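Superoxide dismutase [Fe] (PDB 1MA1) uses a bound iron ion to convert superoxide radicals into hydrogen peroxide and dioxygen, protecting the cell from their toxicity. Local coordinates at residues A[51-54]-A[55-58]. Numbering follows the deposited sequence.
Sequences KLDE and ARES
The flat guanidinium of Arg-56 has Leu-52 over one face: CB of Leu-52 sits 4.0 Å off the plane, near the middle of the group. Leu-52 CD1 approaches Arg-56 NH2 to 3.8 Å, while Asp-53 OD1 lies oblique to the group, 4.2 Å from Arg-56 NH1. This is an i to i+4 contact in the last turns of helix 27-57, the first long helix of the alpha-hairpin domain of iron/manganese superoxide dismutases, at the far end of the hairpin from the iron. The Arg-56 chain is extended from CG to NE and, with CG turned away from its own carbonyl carbon (chi1 -77°), runs back past the oxygen of Leu-52, its CD 3.4 Å from Leu-52 O, to put the planar group against the leucine.

Charge pairing within the turn is loose, the gap from Asp-53 to Arg-56 being too long for a salt bridge. Both side chains instead form salt bridges with another chain, Arg-56 NH2 with Glu-119 of the second subunit and Asp-53 OD2 with Arg-143 of the same neighbour, so this helix end helps form the interface with that subunit of the tetramer. Ala-55 touches Val-62 and Thr-60 of the following loop as well as Arg-115 of the second subunit.

Helical i to i+4 bonds are clear at Ala-55, Arg-56 and Ser-58: Ala-55 N donates to Lys-51 O at 3.1 Å and Arg-56 N to Leu-52 O at 3.1 Å. Ser-58, the first residue to leave helical torsions, still donates through N to Glu-54 O at 3.0 Å, with an N-H...O angle of 159°. Its OG is hydrogen-bonded to Thr-60 OG1 and also sits 3.0 Å from Glu-54 O.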
ATOM      1  N   LYS A  51      23.156   8.496   2.881  1.00 28.07           N
ATOM      2  CA  LYS A  51      23.341   7.251   2.162  1.00 28.15           C
ATOM      3  C   LYS A  51      23.398   7.485   0.642  1.00 28.52           C
ATOM      4  O   LYS A  51      24.292   6.977  -0.036  1.00 27.74           O
ATOM      5  CB  LYS A  51      22.204   6.304   2.513  1.00 27.54           C
ATOM      6  CG  LYS A  51      22.269   4.957   1.839  1.00 32.11           C
ATOM      7  CD  LYS A  51      20.967   4.177   2.082  1.00 35.47           C
ATOM      8  CE  LYS A  51      20.990   2.775   1.463  1.00 39.05           C
ATOM      9  NZ  LYS A  51      21.996   1.851   2.099  1.00 40.77           N
ATOM     10  N   LEU A  52      22.450   8.258   0.118  1.00 26.98           N
ATOM     11  CA  LEU A  52      22.402   8.525  -1.304  1.00 26.67           C
ATOM     12  C   LEU A  52      23.562   9.408  -1.746  1.00 28.50           C
ATOM     13  O   LEU A  52      24.094   9.225  -2.837  1.00 27.93           O
ATOM     14  CB  LEU A  52      21.075   9.185  -1.695  1.00 23.21           C
ATOM     15  CG  LEU A  52      19.795   8.333  -1.614  1.00 23.84           C
ATOM     16  CD1 LEU A  52      18.646   9.170  -2.105  1.00 19.98           C
ATOM     17  CD2 LEU A  52      19.891   7.061  -2.435  1.00 19.48           C
ATOM     18  N   ASP A  53      23.950  10.363  -0.902  1.00 31.04           N
ATOM     19  CA  ASP A  53      25.114  11.206  -1.178  1.00 33.28           C
ATOM     20  C   ASP A  53      26.378  10.381  -1.281  1.00 34.00           C
ATOM     21  O   ASP A  53      27.166  10.544  -2.212  1.00 33.64           O
ATOM     22  CB  ASP A  53      25.311  12.250  -0.083  1.00 34.57           C
ATOM     23  CG  ASP A  53      24.320  13.393  -0.176  1.00 38.13           C
ATOM     24  OD1 ASP A  53      23.924  13.754  -1.322  1.00 40.14           O
ATOM     25  OD2 ASP A  53      23.965  13.940   0.904  1.00 37.82           O
ATOM     26  N   GLU A  54      26.571   9.496  -0.313  1.00 34.58           N
ATOM     27  CA  GLU A  54      27.720   8.616  -0.326  1.00 36.48           C
ATOM     28  C   GLU A  54      27.791   7.791  -1.610  1.00 34.87           C
ATOM     29  O   GLU A  54      28.847   7.666  -2.219  1.00 35.83           O
ATOM     30  CB  GLU A  54      27.684   7.694   0.890  1.00 40.52           C
ATOM     31  CG  GLU A  54      28.806   7.946   1.879  1.00 48.09           C
ATOM     32  CD  GLU A  54      28.624   7.178   3.181  1.00 53.61           C
ATOM     33  OE1 GLU A  54      27.610   7.434   3.887  1.00 54.53           O
ATOM     34  OE2 GLU A  54      29.497   6.324   3.492  1.00 55.59           O
ATOM     35  N   ALA A  55      26.673   7.224  -2.030  1.00 32.85           N
ATOM     36  CA  ALA A  55      26.690   6.354  -3.193  1.00 32.58           C
ATOM     37  C   ALA A  55      27.076   7.166  -4.428  1.00 32.87           C
ATOM     38  O   ALA A  55      27.736   6.661  -5.340  1.00 31.92           O
ATOM     39  CB  ALA A  55      25.328   5.707  -3.384  1.00 30.44           C
ATOM     40  N   ARG A  56      26.661   8.430  -4.446  1.00 32.54           N
ATOM     41  CA  ARG A  56      26.940   9.303  -5.569  1.00 33.48           C
ATOM     42  C   ARG A  56      28.398   9.735  -5.614  1.00 34.12           C
ATOM     43  O   ARG A  56      28.989   9.814  -6.693  1.00 33.67           O
ATOM     44  CB  ARG A  56      26.022  10.523  -5.513  1.00 33.37           C
ATOM     45  CG  ARG A  56      24.602  10.199  -5.976  1.00 36.90           C
ATOM     46  CD  ARG A  56      23.597  11.244  -5.511  1.00 36.14           C
ATOM     47  NE  ARG A  56      22.221  10.757  -5.655  1.00 37.39           N
ATOM     48  CZ  ARG A  56      21.160  11.340  -5.102  1.00 36.78           C
ATOM     49  NH1 ARG A  56      21.323  12.432  -4.366  1.00 35.28           N
ATOM     50  NH2 ARG A  56      19.939  10.838  -5.287  1.00 35.40           N
ATOM     51  N   GLU A  57      28.974  10.007  -4.448  1.00 33.51           N
ATOM     52  CA  GLU A  57      30.372  10.418  -4.375  1.00 32.88           C
ATOM     53  C   GLU A  57      31.303   9.249  -4.716  1.00 32.89           C
ATOM     54  O   GLU A  57      32.347   9.437  -5.336  1.00 31.86           O
ATOM     55  CB  GLU A  57      30.685  10.971  -2.979  1.00 32.50           C
ATOM     56  CG  GLU A  57      29.655  11.997  -2.507  1.00 34.06           C
ATOM     57  CD  GLU A  57      29.819  12.412  -1.052  1.00 33.50           C
ATOM     58  OE1 GLU A  57      30.200  11.565  -0.215  1.00 32.63           O
ATOM     59  OE2 GLU A  57      29.544  13.586  -0.748  1.00 33.34           O
ATOM     60  N   SER A  58      30.919   8.039  -4.330  1.00 32.16           N
ATOM     61  CA  SER A  58      31.729   6.880  -4.654  1.00 31.72           C
ATOM     62  C   SER A  58      31.240   6.234  -5.944  1.00 31.58           C
ATOM     63  O   SER A  58      31.706   5.166  -6.323  1.00 32.88           O
ATOM     64  CB  SER A  58      31.677   5.868  -3.505  1.00 31.13           C
ATOM     65  OG  SER A  58      30.393   5.303  -3.359  1.00 30.92           O
TER